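Ribulose bisphosphate carboxylase (Hyperthermus butylicus DSM 5456, PDB 6HUN) probably catalyses the carboxylation of ribulose 1,5-bisphosphate to two molecules of 3-phosphoglycerate, as a magnesium-dependent form III Rubisco thought to serve archaeal AMP breakdown. Local coordinates at residues Glu343-Tyr356 against His365-Pro378. Residues are numbered along the deposited sequence; the frame is centred on the assembly and turned at random.
Sequences EVLEHTRIVREQYY and HLEQPWSNIKPVFP
Tyr356 and Gln368 form the hydrogen-bonded pair of a short antiparallel beta hairpin, inserted in the Rubisco TIM barrel between helix 339-352 and barrel strand 377-380. Their two backbone bonds both measure 2.9 Å, Tyr356 N to Gln368 O and Gln368 N to Tyr356 O. Beyond the adjacent non-hydrogen-bonded pair, Tyr355 with Pro369, Trp370 N donates to Gln354 O. Farther along, Val376 N bonds to Val351 O at 2.8 Å, tying the last turn of the helix to the chain just before strand 377-380.

At the other end of the contact, His365 NE2 donates to the syn lone pair of Glu343 OE2 at 2.9 Å. Ring and carboxylate are nearly coplanar, 16° apart, and meet edge to edge. The Glu343 side chain leaves the helix with CG anti to the backbone N (chi1 -171°) and then bends at chi2, which brings the carboxylate to the ring. Asp362 takes the ND1 side of the imidazole, so carboxylates engage both ring nitrogens and would probably favour a protonated histidine.

Apolar and ring contacts add to these bonds. Pro369 lies over one face of the Tyr355 ring in a CH-pi contact, its CB 3.8 Å from the ring centroid, while CG of Glu367 meets the ring edge. Ile350 crosses Trp370 at about a right angle and sets its CD1 against the indole edge, 3.6 Å from NE1. Val351 packs CB to CB against Val376 and turns CG2 to Pro378. Across the same proline runs the aliphatic part of Arg352, whose guanidinium is anchored by the backbone carbonyls of Met396 and Asp399; Arg352 CG lies 3.6 Å from Pro378 CD.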
ATOM      1  N   GLU A 343     -12.499 -16.000  12.398  1.00 36.70           N
ATOM      2  CA  GLU A 343     -12.333 -14.946  11.400  1.00 37.76           C
ATOM      3  C   GLU A 343     -11.726 -15.513  10.125  1.00 40.24           C
ATOM      4  O   GLU A 343     -12.034 -15.038   9.025  1.00 33.52           O
ATOM      5  CB  GLU A 343     -11.499 -13.792  11.954  1.00 44.48           C
ATOM      6  CG  GLU A 343     -11.462 -12.553  11.019  1.00 45.19           C
ATOM      7  CD  GLU A 343     -12.845 -11.852  10.836  1.00 45.22           C
ATOM      8  OE1 GLU A 343     -13.817 -12.224  11.568  1.00 47.20           O
ATOM      9  OE2 GLU A 343     -12.949 -10.906  10.005  1.00 35.47           O
ATOM     10  N   VAL A 344     -10.840 -16.511  10.243  1.00 41.07           N
ATOM     11  CA  VAL A 344     -10.361 -17.166   9.027  1.00 36.41           C
ATOM     12  C   VAL A 344     -11.535 -17.756   8.266  1.00 36.49           C
ATOM     13  O   VAL A 344     -11.551 -17.752   7.013  1.00 33.90           O
ATOM     14  CB  VAL A 344      -9.304 -18.241   9.347  1.00 47.35           C
ATOM     15  CG1 VAL A 344      -9.016 -19.140   8.104  1.00 48.93           C
ATOM     16  CG2 VAL A 344      -8.031 -17.562   9.829  1.00 44.30           C
ATOM     17  N   LEU A 345     -12.536 -18.264   9.003  1.00 31.80           N
ATOM     18  CA  LEU A 345     -13.714 -18.837   8.341  1.00 38.24           C
ATOM     19  C   LEU A 345     -14.549 -17.748   7.673  1.00 39.16           C
ATOM     20  O   LEU A 345     -15.103 -17.967   6.593  1.00 32.56           O
ATOM     21  CB  LEU A 345     -14.579 -19.662   9.314  1.00 44.89           C
ATOM     22  CG  LEU A 345     -14.249 -21.152   9.447  1.00 53.91           C
ATOM     23  CD1 LEU A 345     -12.730 -21.369   9.474  1.00 55.21           C
ATOM     24  CD2 LEU A 345     -14.879 -21.733  10.711  1.00 56.70           C
ATOM     25  N   GLU A 346     -14.636 -16.554   8.281  1.00 36.34           N
ATOM     26  CA  GLU A 346     -15.319 -15.443   7.616  1.00 36.55           C
ATOM     27  C   GLU A 346     -14.567 -14.985   6.369  1.00 28.27           C
ATOM     28  O   GLU A 346     -15.198 -14.654   5.350  1.00 29.47           O
ATOM     29  CB  GLU A 346     -15.533 -14.279   8.621  1.00 34.90           C
ATOM     30  CG  GLU A 346     -16.558 -14.692   9.705  1.00 39.40           C
ATOM     31  CD  GLU A 346     -17.909 -15.261   9.141  1.00 52.05           C
ATOM     32  OE1 GLU A 346     -18.675 -14.468   8.570  1.00 54.74           O
ATOM     33  OE2 GLU A 346     -18.237 -16.491   9.255  1.00 54.14           O
ATOM     34  N   HIS A 347     -13.223 -14.956   6.421  1.00 23.92           N
ATOM     35  CA  HIS A 347     -12.414 -14.658   5.227  1.00 25.00           C
ATOM     36  C   HIS A 347     -12.712 -15.613   4.078  1.00 23.09           C
ATOM     37  O   HIS A 347     -12.782 -15.196   2.918  1.00 26.56           O
ATOM     38  CB  HIS A 347     -10.932 -14.790   5.487  1.00 29.08           C
ATOM     39  CG  HIS A 347     -10.375 -13.812   6.465  1.00 30.41           C
ATOM     40  ND1 HIS A 347      -9.084 -13.915   6.942  1.00 30.64           N
ATOM     41  CD2 HIS A 347     -10.928 -12.729   7.066  1.00 31.44           C
ATOM     42  CE1 HIS A 347      -8.868 -12.926   7.797  1.00 33.79           C
ATOM     43  NE2 HIS A 347      -9.972 -12.197   7.895  1.00 32.15           N
ATOM     44  N   THR A 348     -12.743 -16.913   4.366  1.00 26.00           N
ATOM     45  CA  THR A 348     -13.047 -17.862   3.281  1.00 25.22           C
ATOM     46  C   THR A 348     -14.458 -17.633   2.765  1.00 29.57           C
ATOM     47  O   THR A 348     -14.696 -17.670   1.550  1.00 29.58           O
ATOM     48  CB  THR A 348     -12.915 -19.339   3.744  1.00 32.27           C
ATOM     49  OG1 THR A 348     -14.016 -19.678   4.589  1.00 39.89           O
ATOM     50  CG2 THR A 348     -11.579 -19.581   4.463  1.00 25.57           C
ATOM     51  N   ARG A 349     -15.404 -17.328   3.666  1.00 27.31           N
ATOM     52  CA  ARG A 349     -16.760 -17.107   3.173  1.00 29.00           C
ATOM     53  C   ARG A 349     -16.835 -15.887   2.283  1.00 28.10           C
ATOM     54  O   ARG A 349     -17.483 -15.926   1.235  1.00 29.17           O
ATOM     55  CB  ARG A 349     -17.779 -16.958   4.316  1.00 32.45           C
ATOM     56  CG  ARG A 349     -18.093 -18.214   5.094  1.00 38.39           C
ATOM     57  CD  ARG A 349     -19.074 -17.870   6.245  1.00 48.61           C
ATOM     58  NE  ARG A 349     -20.363 -17.459   5.684  1.00 57.34           N
ATOM     59  CZ  ARG A 349     -21.148 -16.479   6.141  1.00 57.81           C
ATOM     60  NH1 ARG A 349     -22.293 -16.224   5.505  1.00 60.87           N
ATOM     61  NH2 ARG A 349     -20.814 -15.764   7.219  1.00 50.11           N
ATOM     62  N   ILE A 350     -16.165 -14.797   2.659  1.00 26.47           N
ATOM     63  CA  ILE A 350     -16.335 -13.592   1.841  1.00 27.67           C
ATOM     64  C   ILE A 350     -15.665 -13.729   0.455  1.00 30.34           C
ATOM     65  O   ILE A 350     -16.115 -13.107  -0.507  1.00 27.95           O
ATOM     66  CB  ILE A 350     -15.836 -12.336   2.585  1.00 26.35           C
ATOM     67  CG1 ILE A 350     -16.342 -11.046   1.859  1.00 24.71           C
ATOM     68  CG2 ILE A 350     -14.251 -12.277   2.710  1.00 24.09           C
ATOM     69  CD1 ILE A 350     -17.905 -10.926   1.866  1.00 27.86           C
ATOM     70  N   VAL A 351     -14.612 -14.533   0.306  1.00 27.11           N
ATOM     71  CA  VAL A 351     -13.998 -14.674  -1.014  1.00 23.70           C
ATOM     72  C   VAL A 351     -14.633 -15.780  -1.853  1.00 25.82           C
ATOM     73  O   VAL A 351     -14.491 -15.755  -3.094  1.00 29.16           O
ATOM     74  CB  VAL A 351     -12.461 -14.881  -0.932  1.00 24.06           C
ATOM     75  CG1 VAL A 351     -11.798 -13.749  -0.096  1.00 21.56           C
ATOM     76  CG2 VAL A 351     -12.100 -16.242  -0.318  1.00 25.57           C
ATOM     77  N   ARG A 352     -15.359 -16.754  -1.235  1.00 27.05           N
ATOM     78  CA  ARG A 352     -15.899 -17.852  -2.036  1.00 28.98           C
ATOM     79  C   ARG A 352     -17.385 -17.724  -2.310  1.00 32.44           C
ATOM     80  O   ARG A 352     -17.866 -18.328  -3.271  1.00 33.93           O
ATOM     81  CB  ARG A 352     -15.696 -19.211  -1.351  1.00 31.65           C
ATOM     82  CG  ARG A 352     -14.253 -19.592  -1.254  1.00 34.53           C
ATOM     83  CD  ARG A 352     -14.261 -21.139  -1.043  1.00 36.98           C
ATOM     84  NE  ARG A 352     -14.923 -21.538   0.207  1.00 40.85           N
ATOM     85  CZ  ARG A 352     -14.437 -22.475   1.029  1.00 40.30           C
ATOM     86  NH1 ARG A 352     -13.274 -23.034   0.757  1.00 35.97           N
ATOM     87  NH2 ARG A 352     -15.066 -22.816   2.148  1.00 37.28           N
ATOM     88  N   GLU A 353     -18.150 -17.094  -1.432  1.00 31.68           N
ATOM     89  CA  GLU A 353     -19.607 -17.162  -1.546  1.00 34.36           C
ATOM     90  C   GLU A 353     -20.181 -16.236  -2.608  1.00 36.32           C
ATOM     91  O   GLU A 353     -19.602 -15.209  -2.972  1.00 34.27           O
ATOM     92  CB  GLU A 353     -20.232 -16.856  -0.209  1.00 37.60           C
ATOM     93  CG  GLU A 353     -20.020 -18.040   0.711  1.00 44.41           C
ATOM     94  CD  GLU A 353     -20.749 -17.892   2.006  1.00 55.41           C
ATOM     95  OE1 GLU A 353     -21.076 -16.743   2.384  1.00 59.62           O
ATOM     96  OE2 GLU A 353     -20.954 -18.913   2.669  1.00 59.90           O
ATOM     97  N   GLN A 354     -21.352 -16.626  -3.130  1.00 38.06           N
ATOM     98  CA  GLN A 354     -22.037 -15.720  -4.041  1.00 39.41           C
ATOM     99  C   GLN A 354     -22.887 -14.694  -3.311  1.00 40.28           C
ATOM    100  O   GLN A 354     -23.223 -13.653  -3.892  1.00 40.85           O
ATOM    101  CB  GLN A 354     -22.919 -16.509  -5.038  1.00 42.51           C
ATOM    102  CG  GLN A 354     -22.142 -16.922  -6.298  1.00 50.28           C
ATOM    103  CD  GLN A 354     -21.007 -15.931  -6.684  1.00 53.49           C
ATOM    104  OE1 GLN A 354     -19.822 -16.280  -6.565  1.00 53.28           O
ATOM    105  NE2 GLN A 354     -21.362 -14.734  -7.197  1.00 50.22           N
ATOM    106  N   TYR A 355     -23.240 -14.974  -2.061  1.00 40.66           N
ATOM    107  CA  TYR A 355     -24.072 -14.090  -1.255  1.00 41.83           C
ATOM    108  C   TYR A 355     -23.597 -14.251   0.186  1.00 42.93           C
ATOM    109  O   TYR A 355     -23.965 -15.206   0.860  1.00 41.68           O
ATOM    110  CB  TYR A 355     -25.553 -14.405  -1.392  1.00 45.72           C
ATOM    111  CG  TYR A 355     -26.429 -13.191  -1.169  1.00 53.65           C
ATOM    112  CD1 TYR A 355     -26.257 -12.381  -0.039  1.00 58.16           C
ATOM    113  CD2 TYR A 355     -27.418 -12.834  -2.087  1.00 60.26           C
ATOM    114  CE1 TYR A 355     -27.046 -11.252   0.176  1.00 64.10           C
ATOM    115  CE2 TYR A 355     -28.226 -11.714  -1.876  1.00 64.84           C
ATOM    116  CZ  TYR A 355     -28.034 -10.925  -0.745  1.00 69.17           C
ATOM    117  OH  TYR A 355     -28.822  -9.804  -0.534  1.00 73.41           O
ATOM    118  N   TYR A 356     -22.791 -13.309   0.644  1.00 41.39           N
ATOM    119  CA  TYR A 356     -22.296 -13.345   2.008  1.00 39.49           C
ATOM    120  C   TYR A 356     -23.302 -12.715   2.962  1.00 38.72           C
ATOM    121  O   TYR A 356     -23.735 -11.585   2.746  1.00 39.27           O
ATOM    122  CB  TYR A 356     -20.951 -12.591   2.105  1.00 34.26           C
ATOM    123  CG  TYR A 356     -20.466 -12.490   3.551  1.00 36.90           C
ATOM    124  CD1 TYR A 356     -20.730 -11.355   4.323  1.00 36.61           C
ATOM    125  CD2 TYR A 356     -19.739 -13.527   4.145  1.00 34.82           C
ATOM    126  CE1 TYR A 356     -20.288 -11.255   5.644  1.00 33.95           C
ATOM    127  CE2 TYR A 356     -19.313 -13.457   5.461  1.00 33.56           C
ATOM    128  CZ  TYR A 356     -19.559 -12.300   6.199  1.00 34.98           C
ATOM    129  OH  TYR A 356     -19.160 -12.260   7.503  1.00 34.13           O
ATOM    130  N   HIS A 365     -19.196  -7.132  10.217  1.00 36.46           N
ATOM    131  CA  HIS A 365     -19.235  -7.430   8.797  1.00 36.28           C
ATOM    132  C   HIS A 365     -20.623  -7.054   8.297  1.00 34.20           C
ATOM    133  O   HIS A 365     -21.579  -6.978   9.077  1.00 38.57           O
ATOM    134  CB  HIS A 365     -18.960  -8.932   8.474  1.00 31.77           C
ATOM    135  CG  HIS A 365     -17.704  -9.465   9.085  1.00 32.04           C
ATOM    136  ND1 HIS A 365     -17.709 -10.288  10.192  1.00 34.31           N
ATOM    137  CD2 HIS A 365     -16.406  -9.308   8.735  1.00 31.12           C
ATOM    138  CE1 HIS A 365     -16.461 -10.582  10.522  1.00 33.99           C
ATOM    139  NE2 HIS A 365     -15.655 -10.023   9.641  1.00 30.40           N
ATOM    140  N   LEU A 366     -20.729  -6.849   6.998  1.00 32.36           N
ATOM    141  CA  LEU A 366     -21.989  -6.431   6.379  1.00 34.80           C
ATOM    142  C   LEU A 366     -22.451  -7.482   5.393  1.00 35.65           C
ATOM    143  O   LEU A 366     -21.662  -8.267   4.881  1.00 34.37           O
ATOM    144  CB  LEU A 366     -21.801  -5.099   5.636  1.00 37.48           C
ATOM    145  CG  LEU A 366     -21.453  -3.909   6.540  1.00 37.31           C
ATOM    146  CD1 LEU A 366     -20.670  -2.821   5.804  1.00 38.60           C
ATOM    147  CD2 LEU A 366     -22.718  -3.349   7.096  1.00 43.07           C
ATOM    148  N   GLU A 367     -23.737  -7.502   5.103  1.00 38.59           N
ATOM    149  CA  GLU A 367     -24.225  -8.418   4.076  1.00 39.72           C
ATOM    150  C   GLU A 367     -23.677  -7.955   2.725  1.00 38.25           C
ATOM    151  O   GLU A 367     -23.537  -6.752   2.503  1.00 41.58           O
ATOM    152  CB  GLU A 367     -25.760  -8.429   4.150  1.00 48.61           C
ATOM    153  CG  GLU A 367     -26.472  -8.684   2.884  1.00 56.38           C
ATOM    154  CD  GLU A 367     -27.968  -8.624   3.087  1.00 66.13           C
ATOM    155  OE1 GLU A 367     -28.475  -9.171   4.103  1.00 60.23           O
ATOM    156  OE2 GLU A 367     -28.628  -7.989   2.240  1.00 76.98           O
ATOM    157  N   GLN A 368     -23.317  -8.911   1.815  1.00 37.58           N
ATOM    158  CA  GLN A 368     -22.701  -8.572   0.526  1.00 36.28           C
ATOM    159  C   GLN A 368     -23.086  -9.592  -0.559  1.00 40.46           C
ATOM    160  O   GLN A 368     -22.515 -10.689  -0.602  1.00 36.67           O
ATOM    161  CB  GLN A 368     -21.171  -8.470   0.633  1.00 32.85           C
ATOM    162  CG  GLN A 368     -20.537  -8.160  -0.729  1.00 32.04           C
ATOM    163  CD  GLN A 368     -20.807  -6.720  -1.154  1.00 35.70           C
ATOM    164  OE1 GLN A 368     -20.252  -5.775  -0.557  1.00 33.25           O
ATOM    165  NE2 GLN A 368     -21.622  -6.540  -2.158  1.00 36.23           N
ATOM    166  N   PRO A 369     -24.005  -9.248  -1.480  1.00 40.10           N
ATOM    167  CA  PRO A 369     -24.159 -10.073  -2.692  1.00 50.77           C
ATOM    168  C   PRO A 369     -22.999  -9.836  -3.651  1.00 45.63           C
ATOM    169  O   PRO A 369     -22.397  -8.761  -3.700  1.00 43.77           O
ATOM    170  CB  PRO A 369     -25.499  -9.600  -3.311  1.00 44.85           C
ATOM    171  CG  PRO A 369     -25.960  -8.389  -2.497  1.00 45.48           C
ATOM    172  CD  PRO A 369     -24.773  -7.992  -1.575  1.00 41.91           C
ATOM    173  N   TRP A 370     -22.661 -10.868  -4.406  1.00 41.37           N
ATOM    174  CA  TRP A 370     -21.506 -10.804  -5.300  1.00 39.13           C
ATOM    175  C   TRP A 370     -21.938 -11.031  -6.741  1.00 42.40           C
ATOM    176  O   TRP A 370     -21.252 -11.702  -7.520  1.00 38.48           O
ATOM    177  CB  TRP A 370     -20.455 -11.839  -4.889  1.00 34.71           C
ATOM    178  CG  TRP A 370     -19.666 -11.488  -3.686  1.00 32.25           C
ATOM    179  CD1 TRP A 370     -19.842 -11.940  -2.424  1.00 33.77           C
ATOM    180  CD2 TRP A 370     -18.531 -10.642  -3.665  1.00 30.87           C
ATOM    181  NE1 TRP A 370     -18.889 -11.432  -1.583  1.00 29.99           N
ATOM    182  CE2 TRP A 370     -18.063 -10.612  -2.323  1.00 28.29           C
ATOM    183  CE3 TRP A 370     -17.888  -9.859  -4.638  1.00 36.44           C
ATOM    184  CZ2 TRP A 370     -16.975  -9.860  -1.941  1.00 26.04           C
ATOM    185  CZ3 TRP A 370     -16.757  -9.129  -4.232  1.00 29.10           C
ATOM    186  CH2 TRP A 370     -16.331  -9.142  -2.910  1.00 26.32           C
ATOM    187  N   SER A 371     -23.116 -10.526  -7.095  1.00 41.94           N
ATOM    188  CA  SER A 371     -23.609 -10.720  -8.453  1.00 44.51           C
ATOM    189  C   SER A 371     -22.538 -10.344  -9.480  1.00 43.03           C
ATOM    190  O   SER A 371     -21.912  -9.280  -9.360  1.00 45.36           O
ATOM    191  CB  SER A 371     -24.856  -9.857  -8.628  1.00 47.84           C
ATOM    192  OG  SER A 371     -25.733 -10.467  -9.523  1.00 57.53           O
ATOM    193  N   ASN A 372     -22.254 -11.258 -10.420  1.00 43.72           N
ATOM    194  CA  ASN A 372     -21.268 -11.048 -11.490  1.00 46.76           C
ATOM    195  C   ASN A 372     -19.799 -10.992 -11.024  1.00 40.39           C
ATOM    196  O   ASN A 372     -18.961 -10.368 -11.683  1.00 38.26           O
ATOM    197  CB  ASN A 372     -21.571  -9.764 -12.268  1.00 45.05           C
ATOM    198  CG  ASN A 372     -22.982  -9.764 -12.800  1.00 48.32           C
ATOM    199  OD1 ASN A 372     -23.720  -8.789 -12.644  1.00 52.52           O
ATOM    200  ND2 ASN A 372     -23.386 -10.892 -13.370  1.00 50.33           N
ATOM    201  N   ILE A 373     -19.443 -11.536  -9.875  1.00 39.62           N
ATOM    202  CA  ILE A 373     -18.041 -11.545  -9.431  1.00 34.15           C
ATOM    203  C   ILE A 373     -17.735 -13.004  -9.054  1.00 28.05           C
ATOM    204  O   ILE A 373     -18.338 -13.521  -8.137  1.00 30.79           O
ATOM    205  CB  ILE A 373     -17.796 -10.614  -8.219  1.00 34.20           C
ATOM    206  CG1 ILE A 373     -18.242  -9.144  -8.464  1.00 34.41           C
ATOM    207  CG2 ILE A 373     -16.320 -10.702  -7.781  1.00 31.89           C
ATOM    208  CD1 ILE A 373     -17.381  -8.355  -9.347  1.00 33.32           C
ATOM    209  N   LYS A 374     -16.808 -13.658  -9.782  1.00 30.36           N
ATOM    210  CA  LYS A 374     -16.573 -15.089  -9.579  1.00 29.64           C
ATOM    211  C   LYS A 374     -15.952 -15.309  -8.205  1.00 31.34           C
ATOM    212  O   LYS A 374     -15.365 -14.380  -7.657  1.00 28.65           O
ATOM    213  CB  LYS A 374     -15.588 -15.601 -10.620  1.00 33.60           C
ATOM    214  CG  LYS A 374     -16.277 -15.755 -12.074  1.00 36.56           C
ATOM    215  CD  LYS A 374     -15.271 -15.954 -13.122  1.00 38.48           C
ATOM    216  CE  LYS A 374     -16.043 -16.269 -14.491  1.00 51.35           C
ATOM    217  NZ  LYS A 374     -15.092 -16.287 -15.594  1.00 58.91           N
ATOM    218  N   PRO A 375     -16.143 -16.483  -7.621  1.00 28.77           N
ATOM    219  CA  PRO A 375     -15.470 -16.807  -6.351  1.00 29.62           C
ATOM    220  C   PRO A 375     -13.963 -16.984  -6.509  1.00 31.29           C
ATOM    221  O   PRO A 375     -13.440 -17.338  -7.562  1.00 32.67           O
ATOM    222  CB  PRO A 375     -16.132 -18.112  -5.914  1.00 33.30           C
ATOM    223  CG  PRO A 375     -16.595 -18.731  -7.183  1.00 36.01           C
ATOM    224  CD  PRO A 375     -16.965 -17.602  -8.143  1.00 35.29           C
ATOM    225  N   VAL A 376     -13.273 -16.794  -5.402  1.00 27.47           N
ATOM    226  CA  VAL A 376     -11.815 -16.815  -5.314  1.00 25.02           C
ATOM    227  C   VAL A 376     -11.406 -18.098  -4.574  1.00 26.00           C
ATOM    228  O   VAL A 376     -12.048 -18.444  -3.600  1.00 26.34           O
ATOM    229  CB  VAL A 376     -11.343 -15.560  -4.529  1.00 24.11           C
ATOM    230  CG1 VAL A 376      -9.884 -15.697  -4.191  1.00 25.52           C
ATOM    231  CG2 VAL A 376     -11.625 -14.310  -5.452  1.00 26.27           C
ATOM    232  N   PHE A 377     -10.265 -18.710  -4.945  1.00 26.45           N
ATOM    233  CA  PHE A 377      -9.672 -19.822  -4.155  1.00 27.38           C
ATOM    234  C   PHE A 377      -8.988 -19.287  -2.902  1.00 26.65           C
ATOM    235  O   PHE A 377      -7.975 -18.597  -3.013  1.00 25.92           O
ATOM    236  CB  PHE A 377      -8.618 -20.566  -4.973  1.00 32.67           C
ATOM    237  CG  PHE A 377      -9.069 -21.884  -5.551  1.00 29.83           C
ATOM    238  CD1 PHE A 377      -9.571 -22.927  -4.723  1.00 34.53           C
ATOM    239  CD2 PHE A 377      -8.974 -22.100  -6.915  1.00 30.80           C
ATOM    240  CE1 PHE A 377      -9.979 -24.164  -5.264  1.00 35.73           C
ATOM    241  CE2 PHE A 377      -9.388 -23.302  -7.459  1.00 32.85           C
ATOM    242  CZ  PHE A 377      -9.902 -24.324  -6.664  1.00 35.19           C
ATOM    243  N   PRO A 378      -9.440 -19.638  -1.709  1.00 27.03           N
ATOM    244  CA  PRO A 378      -8.661 -19.325  -0.512  1.00 26.76           C
ATOM    245  C   PRO A 378      -7.431 -20.206  -0.521  1.00 29.59           C
ATOM    246  O   PRO A 378      -7.483 -21.382  -0.933  1.00 32.58           O
ATOM    247  CB  PRO A 378      -9.593 -19.709   0.657  1.00 35.09           C
ATOM    248  CG  PRO A 378     -10.906 -19.955   0.061  1.00 33.02           C
ATOM    249  CD  PRO A 378     -10.725 -20.296  -1.412  1.00 32.51           C
TER